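Local coordinates for protein dihydrodipicolinate synthase (Agrobacterium tumefaciens, PDB 3B4U) that probably catalyses an aldolase-type lyase reaction, as in the dihydrodipicolinate synthase family of TIM-barrel enzymes, whose namesake condenses pyruvate with aspartate semialdehyde, at residues Ala272-Pro275 with Glu276-Arg279. Residues are numbered along the deposited sequence; the frame is centred on the assembly and turned at random.
Sequences AISP and EDRR
Ser274 caps the helix that starts at Pro275: its OG accepts a hydrogen bond from Asp277 N at 3.1 Å, with an N-H...O angle of 161°. Serine suits this N-cap because its hydroxyl is short enough to turn back on the first turn, and chi1 of 79° sets OG between the backbone N and the carbonyl carbon, facing that amide. Ser274 and Asp277 hold the N-cap and N3 positions of a capping box, but the second half is bridged: one water accepts from Ser274 N (3.0 Å) and donates to Asp277 OD2 (2.6 Å). Asp277 is apt here, since a carboxylate on the first turn probably interacts favourably with the helix dipole.

Backbone bonds then begin the helix, Arg278 N to Ser274 O at 2.8 Å and Arg279 N to Pro275 O at 3.0 Å. Pro275, lacking an N-H, fits the first helical position, where no amide is needed for the helix's own hydrogen bonding.

Branched Ile273 can touch the first turn with CG2, 3.6 Å from Asp277 CB, while its side chain also meets Pro248 and Val252 of helix 246-258. Arg278 suits its place by laying its aliphatic chain on Val252 and Ser255 while NE forms a salt bridge with Glu282, one turn along.

This is a serine N-cap with a water bridge in place of the second capping-box bond, opening the C-terminal helix 275-289 at the protein surface.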
ATOM      1  N   ALA B 272      -9.845 -16.305   8.152  1.00 13.57           N
ATOM      2  CA  ALA B 272     -11.183 -16.871   8.216  1.00 15.04           C
ATOM      3  C   ALA B 272     -11.909 -16.473   9.492  1.00 14.93           C
ATOM      4  O   ALA B 272     -11.329 -16.477  10.536  1.00 13.24           O
ATOM      5  CB  ALA B 272     -11.068 -18.425   8.142  1.00 17.45           C
ATOM      6  N   ILE B 273     -13.190 -16.131   9.407  1.00 15.49           N
ATOM      7  CA  ILE B 273     -14.045 -16.044  10.594  1.00 15.31           C
ATOM      8  C   ILE B 273     -14.206 -17.449  11.203  1.00 14.95           C
ATOM      9  O   ILE B 273     -14.508 -18.391  10.508  1.00 14.50           O
ATOM     10  CB  ILE B 273     -15.439 -15.493  10.211  1.00 15.60           C
ATOM     11  CG1 ILE B 273     -15.353 -14.070   9.626  1.00 18.67           C
ATOM     12  CG2 ILE B 273     -16.388 -15.534  11.415  1.00 16.42           C
ATOM     13  CD1 ILE B 273     -14.941 -13.039  10.592  1.00 18.28           C
ATOM     14  N   SER B 274     -14.046 -17.571  12.519  1.00 14.67           N
ATOM     15  CA  SER B 274     -14.192 -18.883  13.192  1.00 13.94           C
ATOM     16  C   SER B 274     -15.643 -19.398  13.186  1.00 13.27           C
ATOM     17  O   SER B 274     -16.574 -18.592  13.022  1.00 12.80           O
ATOM     18  CB  SER B 274     -13.747 -18.795  14.639  1.00 15.21           C
ATOM     19  OG  SER B 274     -14.779 -18.193  15.412  1.00 15.98           O
ATOM     20  N   PRO B 275     -15.855 -20.711  13.321  1.00 12.01           N
ATOM     21  CA  PRO B 275     -17.215 -21.255  13.337  1.00 12.47           C
ATOM     22  C   PRO B 275     -18.115 -20.579  14.379  1.00 12.03           C
ATOM     23  O   PRO B 275     -19.243 -20.199  14.080  1.00 12.12           O
ATOM     24  CB  PRO B 275     -16.983 -22.743  13.662  1.00 13.92           C
ATOM     25  CG  PRO B 275     -15.639 -22.983  13.062  1.00 14.33           C
ATOM     26  CD  PRO B 275     -14.849 -21.792  13.380  1.00 13.00           C
ATOM     27  N   GLU B 276     -17.612 -20.427  15.593  1.00 12.10           N
ATOM     28  CA  GLU B 276     -18.395 -19.785  16.634  1.00 12.75           C
ATOM     29  C   GLU B 276     -18.759 -18.351  16.218  1.00 11.53           C
ATOM     30  O   GLU B 276     -19.907 -17.923  16.385  1.00 12.26           O
ATOM     31  CB  GLU B 276     -17.599 -19.806  17.941  1.00 13.16           C
ATOM     32  CG  GLU B 276     -18.275 -19.105  19.073  1.00 15.88           C
ATOM     33  CD  GLU B 276     -17.475 -19.104  20.347  1.00 17.82           C
ATOM     34  OE1 GLU B 276     -16.231 -19.046  20.277  1.00 23.29           O
ATOM     35  OE2 GLU B 276     -18.100 -19.111  21.441  1.00 25.39           O
ATOM     36  N   ASP B 277     -17.802 -17.612  15.668  1.00 11.21           N
ATOM     37  CA  ASP B 277     -18.082 -16.225  15.301  1.00 11.46           C
ATOM     38  C   ASP B 277     -19.003 -16.140  14.088  1.00 11.04           C
ATOM     39  O   ASP B 277     -19.834 -15.241  13.985  1.00 10.95           O
ATOM     40  CB  ASP B 277     -16.785 -15.483  14.989  1.00 13.27           C
ATOM     41  CG  ASP B 277     -16.005 -15.123  16.222  1.00 15.80           C
ATOM     42  OD1 ASP B 277     -16.553 -15.236  17.331  1.00 17.20           O
ATOM     43  OD2 ASP B 277     -14.857 -14.667  16.052  1.00 19.79           O
ATOM     44  N   ARG B 278     -18.887 -17.090  13.178  1.00 10.30           N
ATOM     45  CA  ARG B 278     -19.822 -17.173  12.063  1.00 11.16           C
ATOM     46  C   ARG B 278     -21.246 -17.357  12.561  1.00 10.77           C
ATOM     47  O   ARG B 278     -22.173 -16.749  12.043  1.00 10.41           O
ATOM     48  CB  ARG B 278     -19.449 -18.298  11.087  1.00 11.53           C
ATOM     49  CG  ARG B 278     -20.563 -18.651  10.108  1.00 14.49           C
ATOM     50  CD  ARG B 278     -20.095 -19.261   8.802  1.00 17.81           C
ATOM     51  NE  ARG B 278     -21.240 -19.621   7.946  1.00 20.70           N
ATOM     52  CZ  ARG B 278     -21.194 -19.856   6.630  1.00 22.34           C
ATOM     53  NH1 ARG B 278     -22.328 -20.170   5.977  1.00 24.90           N
ATOM     54  NH2 ARG B 278     -20.048 -19.772   5.958  1.00 22.98           N
ATOM     55  N   ARG B 279     -21.428 -18.202  13.561  1.00 11.37           N
ATOM     56  CA  ARG B 279     -22.764 -18.395  14.093  1.00 12.19           C
ATOM     57  C   ARG B 279     -23.290 -17.098  14.709  1.00 11.39           C
ATOM     58  O   ARG B 279     -24.486 -16.789  14.593  1.00 12.13           O
ATOM     59  CB  ARG B 279     -22.772 -19.544  15.096  1.00 13.43           C
ATOM     60  CG  ARG B 279     -22.538 -20.918  14.436  1.00 21.04           C
ATOM     61  CD  ARG B 279     -23.722 -21.437  13.612  1.00 27.43           C
ATOM     62  NE  ARG B 279     -24.948 -21.537  14.417  1.00 30.70           N
ATOM     63  CZ  ARG B 279     -26.115 -22.042  13.999  1.00 29.92           C
ATOM     64  NH1 ARG B 279     -26.255 -22.542  12.774  1.00 31.74           N
ATOM     65  NH2 ARG B 279     -27.150 -22.061  14.833  1.00 32.14           N
TER
HETATM   66  O   HOH W   1     -13.174 -15.172  14.071  1.00 28.07           O